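Local coordinates for protein propionate kinase (PDB 3KHY) that probably transfers a phosphate group reversibly between ATP and acetate or propionate, as a magnesium-dependent homodimeric kinase of the acetokinase family, at residues Thr176-Val181 and Gly204-Ala209; Thr223-Leu228 and Met259-Ser264; Asn273-Val278 and Gly321-Asn326; Asn329-Ile334 and Ser351-Phe356. All blocks are in the same frame, centred on the assembly; numbering follows the deposited sequence.

Contact 1: Thr176-Val181 and Gly204-Ala209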
# COMPACT_ATOMS: atom_id res chain seq x y z
N THR A 176 8.90 8.34 17.62
CA THR A 176 9.91 8.56 18.65
C THR A 176 11.08 7.58 18.50
O THR A 176 12.22 7.93 18.75
CB THR A 176 9.28 8.50 20.05
OG1 THR A 176 8.31 9.56 20.17
CG2 THR A 176 10.33 8.67 21.14
N SER A 177 10.80 6.36 18.04
CA SER A 177 11.86 5.39 17.81
C SER A 177 12.65 5.74 16.53
O SER A 177 13.88 5.71 16.53
CB SER A 177 11.29 3.97 17.74
OG SER A 177 12.28 3.03 17.34
N HIS A 178 11.95 6.08 15.45
CA HIS A 178 12.63 6.50 14.23
C HIS A 178 13.52 7.72 14.43
O HIS A 178 14.62 7.80 13.90
CB HIS A 178 11.63 6.73 13.09
CG HIS A 178 11.00 5.46 12.60
ND1 HIS A 178 11.74 4.46 12.00
CD2 HIS A 178 9.73 5.01 12.64
CE1 HIS A 178 10.95 3.45 11.69
NE2 HIS A 178 9.72 3.76 12.07
N LYS A 179 13.05 8.66 15.24
CA LYS A 179 13.85 9.84 15.56
C LYS A 179 15.09 9.50 16.39
O LYS A 179 16.21 9.88 16.05
CB LYS A 179 13.00 10.86 16.31
CG LYS A 179 13.69 12.21 16.51
CD LYS A 179 12.71 13.26 17.03
CE LYS A 179 13.32 14.66 16.99
NZ LYS A 179 13.91 14.98 18.31
N TYR A 180 14.89 8.78 17.49
CA TYR A 180 16.00 8.37 18.33
C TYR A 180 17.03 7.57 17.53
O TYR A 180 18.22 7.83 17.60
CB TYR A 180 15.51 7.56 19.54
CG TYR A 180 16.65 7.00 20.35
CD1 TYR A 180 17.28 7.78 21.32
CD2 TYR A 180 17.13 5.72 20.13
CE1 TYR A 180 18.34 7.29 22.05
CE2 TYR A 180 18.20 5.22 20.86
CZ TYR A 180 18.79 6.01 21.82
OH TYR A 180 19.85 5.53 22.54
N VAL A 181 16.58 6.58 16.76
CA VAL A 181 17.52 5.70 16.05
C VAL A 181 18.28 6.44 14.94
O VAL A 181 19.48 6.24 14.74
CB VAL A 181 16.81 4.42 15.53
CG1 VAL A 181 17.70 3.68 14.53
CG2 VAL A 181 16.48 3.50 16.71
N GLY A 204 4.71 -4.14 16.79
CA GLY A 204 4.35 -3.32 15.64
C GLY A 204 5.61 -3.16 14.79
O GLY A 204 6.72 -3.23 15.31
N CYS A 205 5.43 -2.98 13.48
CA CYS A 205 6.56 -2.84 12.55
C CYS A 205 6.31 -1.68 11.61
O CYS A 205 5.23 -1.57 11.03
CB CYS A 205 6.75 -4.12 11.71
SG CYS A 205 7.18 -5.60 12.66
N SER A 206 7.31 -0.82 11.45
CA SER A 206 7.22 0.26 10.47
C SER A 206 8.60 0.60 9.94
O SER A 206 9.63 0.30 10.57
CB SER A 206 6.58 1.50 11.09
OG SER A 206 7.52 2.13 11.94
N ILE A 207 8.64 1.21 8.76
CA ILE A 207 9.91 1.55 8.14
C ILE A 207 9.86 3.00 7.65
O ILE A 207 8.82 3.49 7.20
CB ILE A 207 10.23 0.55 7.01
CG1 ILE A 207 11.58 0.88 6.37
CG2 ILE A 207 9.10 0.51 5.95
CD1 ILE A 207 12.04 -0.24 5.46
N THR A 208 10.96 3.71 7.80
CA THR A 208 10.96 5.14 7.53
C THR A 208 12.16 5.54 6.69
O THR A 208 13.26 5.04 6.91
CB THR A 208 10.98 5.93 8.84
OG1 THR A 208 9.76 5.66 9.56
CG2 THR A 208 11.09 7.44 8.58
N ALA A 209 11.93 6.42 5.72
CA ALA A 209 13.02 7.01 4.95
C ALA A 209 13.39 8.35 5.59
O ALA A 209 12.58 9.28 5.62
CB ALA A 209 12.60 7.21 3.48
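His178, its CG anti to the carbonyl carbon and beside the backbone N, reaches from its helix to the strand and ends on Ser206: NE2 and Ser206 OG lie 2.7 Å apart in an almost straight hydrogen bond (174°), which either atom could donate. The hydroxyl meets the imidazole at its edge, near the ring plane. Thr208 takes a different approach and sits over a face of the same ring. Its CB stands 3.7 Å from the centroid of the His178 ring, a CH-pi contact only 15° off the normal, and its OG1 lies 3.0 Å above the ring plane. One flat side chain is therefore held at its rim by a polar group and on its face by a compact branched one, a combination to which histidine is well suited.

Ser206 and Thr208 can share the ring because alternate residues of a strand project to the same side, while Cys205 and Ile207 point away. In the second shell, Ser206 OG also bonds His174 ND1, so the serine links His178 to a residue predicted to stabilise the transition state. Thr208 OG1 is held by Thr218 OG1 of the adjoining strand.

Segment 176-181 and strand 205-209 cross at -49°, their axes 9.7 Å apart. His178 also touches Val198 and His200 of the next strand, helix 372-382 packs against helix 175-188, and Ile207 faces helix 287-307 on the other side of the sheet.

Contact 2: Thr223-Leu228 and Met259-Ser264; sequences TPLDGL and MLNKQS
Leu225 meets the end of helix 253-262 through its two methyl groups, and the apolar part of the contact is short. CD1 lies 4.2 Å from Leu260 CB, a van der Waals approach between two buried leucines. With its CG anti to the backbone N (chi1 173°), Leu225 extends from the loop toward the helix, where a branched aliphatic tip can touch two successive residues.

The remaining cross-contacts set carbon against polar atoms. Leu225 CD1 comes within 3.4 Å of the backbone atom Leu260 O and 3.8 Å of Asn261 OD1, while its CD2 is 3.9 Å from Asn261 ND2. The two leucine methyls are thus spread along the amide, and the asparagine serves here as a flat surface rather than as a bonding partner; its ND2 makes a weak hydrogen bond back to Thr257 O in its own helix.

Hydrogen bonds shape each segment internally. Thr223 OG1 accepts from Leu225 N at 3.1 Å, an ST turn that fixes the backbone just where the leucine leaves it. At the helix end, Met259 O takes both Gln263 N and Ser264 OG from opposite faces of its plane, the serine hydroxyl standing 2.7 Å from Met259 O.

Arg233, a predicted transition-state stabiliser, touches Leu225 and Asn261 and bonds Pro224 O. Leu260 leans on helix 241-249, Leu228 packs against strand 205-211 and helix 287-307, and Thr223 bonds Asp238 and Ser240 of the second subunit.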
# COMPACT_ATOMS: atom_id res chain seq x y z
N THR A 223 -3.44 5.33 10.92
CA THR A 223 -3.17 4.69 12.21
C THR A 223 -2.00 3.71 12.06
O THR A 223 -1.50 3.51 10.95
CB THR A 223 -4.39 3.91 12.71
OG1 THR A 223 -4.44 2.63 12.07
CG2 THR A 223 -5.69 4.68 12.47
N PRO A 224 -1.57 3.08 13.17
CA PRO A 224 -0.49 2.08 13.11
C PRO A 224 -0.88 0.71 12.52
O PRO A 224 -0.10 -0.24 12.64
CB PRO A 224 -0.08 1.91 14.59
CG PRO A 224 -0.61 3.16 15.29
CD PRO A 224 -1.89 3.46 14.56
N LEU A 225 -2.05 0.60 11.89
CA LEU A 225 -2.44 -0.65 11.21
C LEU A 225 -1.73 -0.89 9.87
O LEU A 225 -1.49 -2.04 9.48
CB LEU A 225 -3.95 -0.66 10.97
CG LEU A 225 -4.50 -1.81 10.12
CD1 LEU A 225 -4.23 -3.16 10.79
CD2 LEU A 225 -5.98 -1.61 9.88
N ASP A 226 -1.39 0.18 9.15
CA ASP A 226 -0.95 0.05 7.75
C ASP A 226 0.53 -0.28 7.58
O ASP A 226 1.35 -0.07 8.50
CB ASP A 226 -1.24 1.35 7.00
CG ASP A 226 -1.42 1.14 5.49
OD1 ASP A 226 -1.49 -0.03 5.03
OD2 ASP A 226 -1.52 2.16 4.78
N GLY A 227 0.88 -0.78 6.40
CA GLY A 227 2.27 -0.96 6.02
C GLY A 227 2.80 -2.38 6.12
O GLY A 227 2.31 -3.30 5.44
N LEU A 228 3.82 -2.54 6.95
CA LEU A 228 4.51 -3.82 7.13
C LEU A 228 3.64 -4.89 7.79
O LEU A 228 2.70 -4.57 8.52
CB LEU A 228 5.79 -3.62 7.97
CG LEU A 228 6.87 -2.72 7.36
CD1 LEU A 228 8.14 -2.68 8.26
CD2 LEU A 228 7.22 -3.18 5.94
N MSE A 259 -10.51 -7.75 12.97
CA MSE A 259 -9.81 -8.87 12.34
C MSE A 259 -8.45 -8.45 11.80
O MSE A 259 -7.45 -9.16 11.97
CB MSE A 259 -10.67 -9.48 11.22
CG MSE A 259 -10.00 -10.62 10.48
SE MSE A 259 -8.95 -10.00 8.94
CE MSE A 259 -10.44 -9.31 7.87
N LEU A 260 -8.40 -7.30 11.14
CA LEU A 260 -7.15 -6.83 10.55
C LEU A 260 -6.14 -6.39 11.60
O LEU A 260 -4.94 -6.44 11.37
CB LEU A 260 -7.41 -5.67 9.59
CG LEU A 260 -8.15 -5.98 8.28
CD1 LEU A 260 -8.55 -4.68 7.60
CD2 LEU A 260 -7.27 -6.82 7.34
N ASN A 261 -6.64 -5.96 12.75
CA ASN A 261 -5.80 -5.45 13.84
C ASN A 261 -5.34 -6.51 14.84
O ASN A 261 -4.27 -6.39 15.44
CB ASN A 261 -6.54 -4.36 14.60
CG ASN A 261 -6.11 -2.97 14.20
OD1 ASN A 261 -4.98 -2.56 14.47
ND2 ASN A 261 -7.01 -2.24 13.55
N LYS A 262 -6.16 -7.55 15.01
CA LYS A 262 -5.99 -8.49 16.12
C LYS A 262 -5.90 -9.96 15.71
O LYS A 262 -5.49 -10.80 16.51
CB LYS A 262 -7.13 -8.33 17.14
CG LYS A 262 -7.17 -6.97 17.84
CD LYS A 262 -5.97 -6.80 18.75
CE LYS A 262 -5.95 -5.42 19.39
NZ LYS A 262 -4.68 -5.20 20.14
N GLN A 263 -6.30 -10.29 14.48
CA GLN A 263 -6.26 -11.69 14.06
C GLN A 263 -5.42 -11.92 12.79
O GLN A 263 -5.45 -13.00 12.20
CB GLN A 263 -7.68 -12.23 13.87
CG GLN A 263 -8.58 -12.15 15.12
CD GLN A 263 -8.07 -13.01 16.29
OE1 GLN A 263 -7.48 -14.07 16.10
NE2 GLN A 263 -8.33 -12.54 17.51
N SER A 264 -4.69 -10.90 12.37
CA SER A 264 -3.98 -10.96 11.10
C SER A 264 -2.47 -10.99 11.32
O SER A 264 -2.01 -11.50 12.33
CB SER A 264 -4.41 -9.77 10.21
OG SER A 264 -5.81 -9.86 9.95

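Contact 3: Asn273-Val278 and Gly321-Asn326; sequences NDMREV and GGIGEN
Met275, present as selenomethionine, and Ile323 make the apolar part of this contact. Ile323 CD1 lies 3.7 Å from Met275 CB and 4.1 Å from Met275 CG, and the two side chains cross at about a right angle. The isoleucine puts CG1 anti to its carbonyl carbon (chi1 -62°), which carries the terminal methyl across to the base of the methionine chain. That chain then bends at its second and third torsions and turns to Ile293 and Phe296 of helix 287-307, a course open to a long, flexible, unbranched residue.

Both segments hold residues of the predicted ATP site, Asp274 to Arg276 and Gly322 to Asn326. The fold here is of the actin-like ATPase type, and Gly321 to Asn326 follow strand 316-320 directly as a short, weakly bonded helix. Gly321 adopts backbone angles (phi 89°, psi 171°) at which a CB would collide with the preceding carbonyl oxygen, so glycine suits this turn from strand to helix.

Polar groups act mainly within each segment. Asp274 is the N-cap of helix 275-283, its OD1 accepting from Arg276 N at 2.9 Å, with the donor above the carboxylate plane. In the other segment, Asn326 ND2 donates to Gly322 O at 2.9 Å, linking the last residue of this short helix back to Gly322. Nearer solvent, the guanidinium of Arg276 turns its edge to this amide, but Arg276 NH2 and Asn326 ND2 remain 4.4 Å apart. Backbone bonds from Ile323 and Gly324 to Leu201 join the short helix to another predicted ATP-binding segment.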
# COMPACT_ATOMS: atom_id res chain seq x y z
N ASN A 273 1.67 -15.10 16.94
CA ASN A 273 1.97 -13.67 16.79
C ASN A 273 3.41 -13.32 17.14
O ASN A 273 3.94 -12.32 16.67
CB ASN A 273 1.02 -12.83 17.64
CG ASN A 273 1.23 -13.03 19.12
OD1 ASN A 273 0.99 -14.11 19.65
ND2 ASN A 273 1.71 -11.99 19.80
N ASP A 274 4.04 -14.13 17.98
CA ASP A 274 5.38 -13.84 18.48
C ASP A 274 6.45 -14.33 17.50
O ASP A 274 6.56 -15.53 17.25
CB ASP A 274 5.56 -14.50 19.86
CG ASP A 274 6.95 -14.27 20.45
OD1 ASP A 274 7.86 -13.77 19.76
OD2 ASP A 274 7.12 -14.60 21.64
N MSE A 275 7.22 -13.41 16.92
CA MSE A 275 8.20 -13.78 15.89
C MSE A 275 9.22 -14.83 16.34
O MSE A 275 9.68 -15.64 15.53
CB MSE A 275 8.93 -12.56 15.33
CG MSE A 275 9.96 -12.92 14.22
SE MSE A 275 9.22 -13.94 12.71
CE MSE A 275 8.86 -12.43 11.48
N ARG A 276 9.58 -14.80 17.62
CA ARG A 276 10.49 -15.80 18.17
C ARG A 276 9.90 -17.21 18.04
O ARG A 276 10.60 -18.15 17.66
CB ARG A 276 10.79 -15.51 19.63
CG ARG A 276 11.42 -14.16 19.88
CD ARG A 276 11.77 -13.98 21.36
NE ARG A 276 12.59 -12.79 21.59
CZ ARG A 276 13.23 -12.53 22.73
NH1 ARG A 276 13.14 -13.38 23.75
NH2 ARG A 276 13.96 -11.43 22.85
N GLU A 277 8.62 -17.35 18.35
CA GLU A 277 7.95 -18.64 18.23
C GLU A 277 7.76 -19.03 16.78
O GLU A 277 7.91 -20.20 16.41
CB GLU A 277 6.60 -18.64 18.94
CG GLU A 277 6.70 -18.36 20.43
CD GLU A 277 5.39 -18.62 21.15
OE1 GLU A 277 4.41 -19.00 20.47
OE2 GLU A 277 5.35 -18.46 22.39
N VAL A 278 7.42 -18.05 15.94
CA VAL A 278 7.33 -18.32 14.51
C VAL A 278 8.66 -18.89 14.00
O VAL A 278 8.69 -19.92 13.34
CB VAL A 278 6.93 -17.07 13.70
CG1 VAL A 278 6.91 -17.38 12.20
CG2 VAL A 278 5.57 -16.55 14.16
N GLY A 321 14.21 -2.25 17.06
CA GLY A 321 13.02 -2.87 17.62
C GLY A 321 13.32 -4.27 18.16
O GLY A 321 14.41 -4.80 17.94
N GLY A 322 12.36 -4.86 18.86
CA GLY A 322 12.55 -6.17 19.47
C GLY A 322 13.04 -7.24 18.50
O GLY A 322 13.91 -8.05 18.82
N ILE A 323 12.46 -7.24 17.30
CA ILE A 323 12.86 -8.20 16.27
C ILE A 323 14.12 -7.73 15.56
O ILE A 323 15.06 -8.50 15.36
CB ILE A 323 11.74 -8.37 15.22
CG1 ILE A 323 10.47 -8.93 15.86
CG2 ILE A 323 12.22 -9.25 14.08
CD1 ILE A 323 9.26 -8.90 14.95
N GLY A 324 14.14 -6.45 15.18
CA GLY A 324 15.25 -5.89 14.42
C GLY A 324 16.56 -6.01 15.17
O GLY A 324 17.62 -6.25 14.58
N GLU A 325 16.50 -5.86 16.49
CA GLU A 325 17.71 -5.89 17.31
C GLU A 325 18.24 -7.30 17.58
O GLU A 325 19.43 -7.49 17.80
CB GLU A 325 17.47 -5.17 18.65
CG GLU A 325 17.27 -3.66 18.51
CD GLU A 325 16.63 -3.02 19.75
OE1 GLU A 325 16.90 -3.48 20.88
OE2 GLU A 325 15.86 -2.05 19.58
N ASN A 326 17.34 -8.28 17.56
CA ASN A 326 17.63 -9.59 18.13
C ASN A 326 17.53 -10.77 17.18
O ASN A 326 18.18 -11.79 17.40
CB ASN A 326 16.72 -9.82 19.33
CG ASN A 326 16.98 -8.83 20.45
OD1 ASN A 326 18.09 -8.76 20.97
ND2 ASN A 326 15.97 -8.04 20.81

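Contact 4: Asn329-Ile334 and Ser351-Phe356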
# COMPACT_ATOMS: atom_id res chain seq x y z
N ASN A 329 18.20 -14.32 12.12
CA ASN A 329 17.65 -15.07 10.99
C ASN A 329 16.73 -14.21 10.12
O ASN A 329 16.69 -14.34 8.89
CB ASN A 329 16.88 -16.30 11.51
CG ASN A 329 15.67 -15.91 12.38
OD1 ASN A 329 15.79 -15.16 13.35
ND2 ASN A 329 14.49 -16.43 12.02
N ILE A 330 15.98 -13.33 10.77
CA ILE A 330 15.06 -12.45 10.05
C ILE A 330 15.80 -11.37 9.26
O ILE A 330 15.46 -11.08 8.12
CB ILE A 330 14.05 -11.78 11.00
CG1 ILE A 330 13.19 -12.82 11.70
CG2 ILE A 330 13.20 -10.79 10.23
CD1 ILE A 330 12.42 -13.72 10.77
N ARG A 331 16.81 -10.77 9.87
CA ARG A 331 17.63 -9.81 9.16
C ARG A 331 18.31 -10.48 7.95
O ARG A 331 18.36 -9.92 6.87
CB ARG A 331 18.69 -9.22 10.11
CG ARG A 331 18.12 -8.37 11.26
CD ARG A 331 19.25 -7.59 11.96
NE ARG A 331 20.27 -8.50 12.51
CZ ARG A 331 20.46 -8.76 13.80
NH1 ARG A 331 19.73 -8.18 14.75
NH2 ARG A 331 21.42 -9.62 14.16
N LYS A 332 18.83 -11.69 8.15
CA LYS A 332 19.46 -12.43 7.07
C LYS A 332 18.48 -12.66 5.91
O LYS A 332 18.82 -12.53 4.74
CB LYS A 332 19.99 -13.77 7.58
CG LYS A 332 20.41 -14.75 6.48
CD LYS A 332 20.85 -16.09 7.08
CE LYS A 332 21.36 -17.04 6.01
NZ LYS A 332 21.65 -18.40 6.57
N ASN A 333 17.24 -12.99 6.26
CA ASN A 333 16.24 -13.28 5.25
C ASN A 333 15.92 -12.00 4.48
O ASN A 333 15.90 -11.99 3.25
CB ASN A 333 14.99 -13.86 5.91
CG ASN A 333 13.98 -14.36 4.89
OD1 ASN A 333 13.62 -13.65 3.94
ND2 ASN A 333 13.50 -15.58 5.08
N ILE A 334 15.70 -10.91 5.20
CA ILE A 334 15.41 -9.64 4.54
C ILE A 334 16.55 -9.19 3.61
O ILE A 334 16.31 -8.78 2.48
CB ILE A 334 15.10 -8.55 5.58
CG1 ILE A 334 13.77 -8.88 6.26
CG2 ILE A 334 15.04 -7.18 4.92
CD1 ILE A 334 13.50 -8.05 7.51
N SER A 351 25.48 -12.55 13.46
CA SER A 351 25.21 -13.48 14.56
C SER A 351 25.32 -12.80 15.91
O SER A 351 24.65 -13.19 16.86
CB SER A 351 26.15 -14.70 14.50
OG SER A 351 27.46 -14.35 14.89
N ASN A 352 26.17 -11.78 16.01
CA ASN A 352 26.26 -11.02 17.25
C ASN A 352 25.55 -9.66 17.22
O ASN A 352 25.81 -8.81 18.08
CB ASN A 352 27.72 -10.85 17.68
CG ASN A 352 28.28 -12.13 18.28
OD1 ASN A 352 27.64 -12.76 19.11
ND2 ASN A 352 29.46 -12.52 17.83
N SER A 353 24.68 -9.45 16.23
CA SER A 353 23.95 -8.18 16.14
C SER A 353 24.88 -6.98 16.33
O SER A 353 24.60 -6.08 17.12
CB SER A 353 22.82 -8.13 17.18
OG SER A 353 21.89 -9.20 16.98
N GLU A 354 26.00 -6.97 15.61
CA GLU A 354 26.96 -5.87 15.73
C GLU A 354 26.46 -4.56 15.11
O GLU A 354 25.45 -4.53 14.40
CB GLU A 354 28.31 -6.26 15.11
CG GLU A 354 28.94 -7.47 15.77
CD GLU A 354 30.40 -7.66 15.40
OE1 GLU A 354 30.96 -6.81 14.67
OE2 GLU A 354 31.00 -8.66 15.84
N THR A 355 27.16 -3.48 15.40
CA THR A 355 26.74 -2.17 14.89
C THR A 355 26.64 -2.20 13.38
O THR A 355 25.65 -1.73 12.82
CB THR A 355 27.70 -1.07 15.36
OG1 THR A 355 27.67 -1.04 16.78
CG2 THR A 355 27.28 0.31 14.81
N PHE A 356 27.66 -2.76 12.72
CA PHE A 356 27.57 -2.99 11.28
C PHE A 356 27.50 -4.50 11.00
O PHE A 356 28.30 -5.27 11.54
CB PHE A 356 28.78 -2.40 10.57
CG PHE A 356 28.77 -0.89 10.51
CD1 PHE A 356 29.34 -0.14 11.53
CD2 PHE A 356 28.19 -0.23 9.44
CE1 PHE A 356 29.33 1.25 11.48
CE2 PHE A 356 28.19 1.17 9.38
CZ PHE A 356 28.75 1.91 10.39
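Arg331 and Ser353 carry this contact between them, joined by one hydrogen bond from Arg331 NH2 to Ser353 OG, 2.9 Å long with an angle of 150° at the hydrogen. The hydroxyl lies at the edge of the guanidinium, tilted 15° out of its plane. Arg331 NH2 also passes 3.5 Å from Ser353 CA, so the arginine tip rests against the serine backbone as well as its oxygen.

Arginine can span the gap because it is long: the nearest CA atoms, those of Arg331 and Ser353, are 9.6 Å apart. Its chain bends at the third torsion (chi3 -60°), turning the guanidinium toward the loop. Other donors of the group are used too, NE bonding Asn350 OD1 and NH1 bonding Gly324 O.

Ser353 has positive phi and is the C-prime residue of a Schellman motif that ends helix 347-351, with Glu354 N bonded to Lys349 O and Ser353 N to Asn350 O. Serine here offers a hydroxyl that accepts from Arg331 and has a second partner in Glu325 O.

The arginine's charge is probably balanced, among these partners, by neutral oxygens of a hydroxyl, an amide and a backbone carbonyl, with no carboxylate among them. Directional bonds spread over NE, NH1 and NH2 should restrict the rotation of the guanidinium, and they tie helix 328-337 both to the end of helix 347-351 and to helix 321-326.

In the fold
Contacts 1 and 2 are buried, contacts 3 and 4 only partly. The centre of contact 1 lies nearest the chain's centre, about 7 Å away, and that of contact 4 farthest, at about 20 Å; contact 2 sits beside the second subunit. Helix 287-307 is a shared neighbour of all four. Contacts 1 and 2 touch where Leu228 packs on Cys205 and Ser206. Contacts 3 and 4 are joined by probable hydrogen bonds from the arginine and serine of contact 4 to backbone oxygens of helix 321-326. Chemistry does not follow depth: contacts 1 and 4 are bridged by polar bonds, contact 3 meets through aliphatic groups, and contact 2 through leucine methyls laid on a leucine, a carbonyl and an amide.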